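Local coordinates for virulence associated protein VapB (Rhodococcus equi, PDB 4CV7) that is a virulence-associated protein of uncertain molecular function, its C-terminal domain folding as an eight-stranded antiparallel beta-barrel built from two Greek-key motifs, at residues Q56-Y59 / K60-S64. Residues are numbered along the deposited sequence; the frame is centred on the assembly and turned at random. Where two conformers were deposited one is given.
Sequences QRLY and KDTVS
The carbonyl oxygen of Leu58 takes two hydrogen bonds from one residue, Thr62. The hydroxyl OG1 of Thr62 lies 2.7 Å from Leu58 O and its amide N lies 3.1 Å from the same oxygen, the two donors reaching it from opposite faces of the carbonyl plane. Threonine suits this place because OG1 stands beside the backbone N, anti to the carbonyl carbon (chi1 -63°), and can thus turn back to the preceding helical turn, meeting a carbonyl that the amide also uses. Thr62 is the first residue to leave helical phi/psi. Its side chain runs alongside that of Leu58, whose methyl CD1 packs 3.4 Å from OG1; both are buried against Phe78, Leu86 and Trp107 of the barrel strands, where a branched aliphatic group fits.

Just before this, the i+4 helical bonds run from Lys60 N to Gln56 O and from Asp61 N to Arg57 O. On the outer face, NZ of Lys60 makes a 2.7 Å salt bridge with Asp61 OD1, which receives it through its syn lone pair, on the side of the other oxygen. That other oxygen, OD2, is 4.1 Å from Arg57 NE, too far for a salt bridge. A water bridges them, accepting from Arg57 NE at 2.9 Å in the guanidinium plane and donating to Asp61 OD2; the guanidinium and carboxylate planes are turned 77° apart. The extended Arg57 chain carries its charge out to this water, and Asp61, flanked by two basic residues, is probably stabilised as a carboxylate.

Tyr59 turns away from 60-64 and packs the helix on the barrel, its OH hydrogen-bonded to Pro26 O and its ring meeting that of Trp107. The paired Thr62 bonds to Leu58 O finish the short helix 55-61 that links strands 42-52 and 64-68, the latter entered through a classic beta bulge at Val63 and Ser64 opposite Phe79.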
loop_
_atom_site.group_PDB
_atom_site.type_symbol
_atom_site.label_atom_id
_atom_site.label_comp_id
_atom_site.label_asym_id
_atom_site.label_seq_id
_atom_site.Cartn_x
_atom_site.Cartn_y
_atom_site.Cartn_z
ATOM N N GLN A 56 -1.501 6.551 -14.056
ATOM C CA GLN A 56 -2.885 6.886 -14.120
ATOM C C GLN A 56 -3.781 5.665 -14.020
ATOM O O GLN A 56 -4.786 5.717 -13.347
ATOM C CB GLN A 56 -3.191 7.690 -15.381
ATOM C CG GLN A 56 -4.566 8.211 -15.577
ATOM C CD GLN A 56 -5.590 7.225 -16.095
ATOM O OE1 GLN A 56 -5.237 6.223 -16.746
ATOM N NE2 GLN A 56 -6.903 7.595 -15.965
ATOM N N ARG A 57 -3.376 4.549 -14.608
ATOM C CA ARG A 57 -4.133 3.318 -14.515
ATOM C C ARG A 57 -4.125 2.795 -13.058
ATOM O O ARG A 57 -5.142 2.248 -12.580
ATOM C CB ARG A 57 -3.603 2.304 -15.496
ATOM C CG ARG A 57 -4.450 1.037 -15.558
ATOM C CD ARG A 57 -3.906 0.080 -16.549
ATOM N NE ARG A 57 -4.785 -1.040 -16.764
ATOM C CZ ARG A 57 -4.700 -1.874 -17.781
ATOM N NH1 ARG A 57 -3.844 -1.695 -18.716
ATOM N NH2 ARG A 57 -5.644 -2.822 -17.844
ATOM N N LEU A 58 -2.964 2.914 -12.391
ATOM C CA LEU A 58 -2.862 2.507 -11.004
ATOM C C LEU A 58 -3.905 3.261 -10.182
ATOM O O LEU A 58 -4.698 2.690 -9.431
ATOM C CB LEU A 58 -1.475 2.763 -10.483
ATOM C CG LEU A 58 -1.288 2.595 -8.954
ATOM C CD1 LEU A 58 -1.239 1.132 -8.572
ATOM C CD2 LEU A 58 0.019 3.302 -8.574
ATOM N N TYR A 59 -3.961 4.577 -10.394
ATOM C CA TYR A 59 -4.842 5.375 -9.615
ATOM C C TYR A 59 -6.303 5.133 -9.966
ATOM O O TYR A 59 -7.137 5.183 -9.081
ATOM C CB TYR A 59 -4.464 6.847 -9.828
ATOM C CG TYR A 59 -3.134 7.265 -9.174
ATOM C CD1 TYR A 59 -2.522 6.517 -8.211
ATOM C CD2 TYR A 59 -2.551 8.493 -9.531
ATOM C CE1 TYR A 59 -1.379 6.967 -7.581
ATOM C CE2 TYR A 59 -1.400 8.953 -8.904
ATOM C CZ TYR A 59 -0.871 8.194 -7.911
ATOM O OH TYR A 59 0.240 8.638 -7.189
ATOM N N LYS A 60 -6.605 4.935 -11.223
ATOM C CA LYS A 60 -7.993 4.682 -11.581
ATOM C C LYS A 60 -8.485 3.317 -11.155
ATOM O O LYS A 60 -9.636 3.190 -10.716
ATOM C CB LYS A 60 -8.286 4.767 -13.026
ATOM C CG LYS A 60 -9.778 4.882 -13.286
ATOM C CD LYS A 60 -10.090 4.563 -14.657
ATOM C CE LYS A 60 -11.458 3.981 -14.852
ATOM N NZ LYS A 60 -11.244 2.597 -15.324
ATOM N N ASP A 61 -7.674 2.274 -11.353
ATOM C CA ASP A 61 -8.184 0.900 -11.331
ATOM C C ASP A 61 -7.880 0.138 -10.076
ATOM O O ASP A 61 -8.367 -0.973 -9.923
ATOM C CB ASP A 61 -7.764 0.157 -12.579
ATOM C CG ASP A 61 -8.594 0.515 -13.767
ATOM O OD1 ASP A 61 -9.589 1.187 -13.685
ATOM O OD2 ASP A 61 -8.220 0.044 -14.868
ATOM N N THR A 62 -7.013 0.615 -9.214
ATOM C CA THR A 62 -6.738 -0.105 -7.978
ATOM C C THR A 62 -8.042 -0.255 -7.193
ATOM O O THR A 62 -8.736 0.698 -6.880
ATOM C CB THR A 62 -5.744 0.558 -7.041
ATOM O OG1 THR A 62 -4.474 0.640 -7.673
ATOM C CG2 THR A 62 -5.594 -0.213 -5.701
ATOM N N VAL A 63 -8.365 -1.506 -6.811
ATOM C CA VAL A 63 -9.410 -1.853 -5.853
ATOM C C VAL A 63 -8.960 -2.638 -4.675
ATOM O O VAL A 63 -9.687 -2.762 -3.668
ATOM C CB VAL A 63 -10.655 -2.526 -6.536
ATOM C CG1 VAL A 63 -11.235 -1.662 -7.655
ATOM C CG2 VAL A 63 -10.326 -3.961 -7.012
ATOM N N SER A 64 -7.821 -3.276 -4.801
ATOM C CA SER A 64 -7.313 -4.173 -3.705
ATOM C C SER A 64 -5.843 -4.084 -3.653
ATOM O O SER A 64 -5.158 -3.556 -4.515
ATOM C CB SER A 64 -7.763 -5.571 -3.883
ATOM O OG SER A 64 -7.047 -6.197 -4.923
HETATM O O HOH W 1 -6.811 -2.419 -15.218
HETATM O O HOH W 2 -7.869 3.454 -6.973
#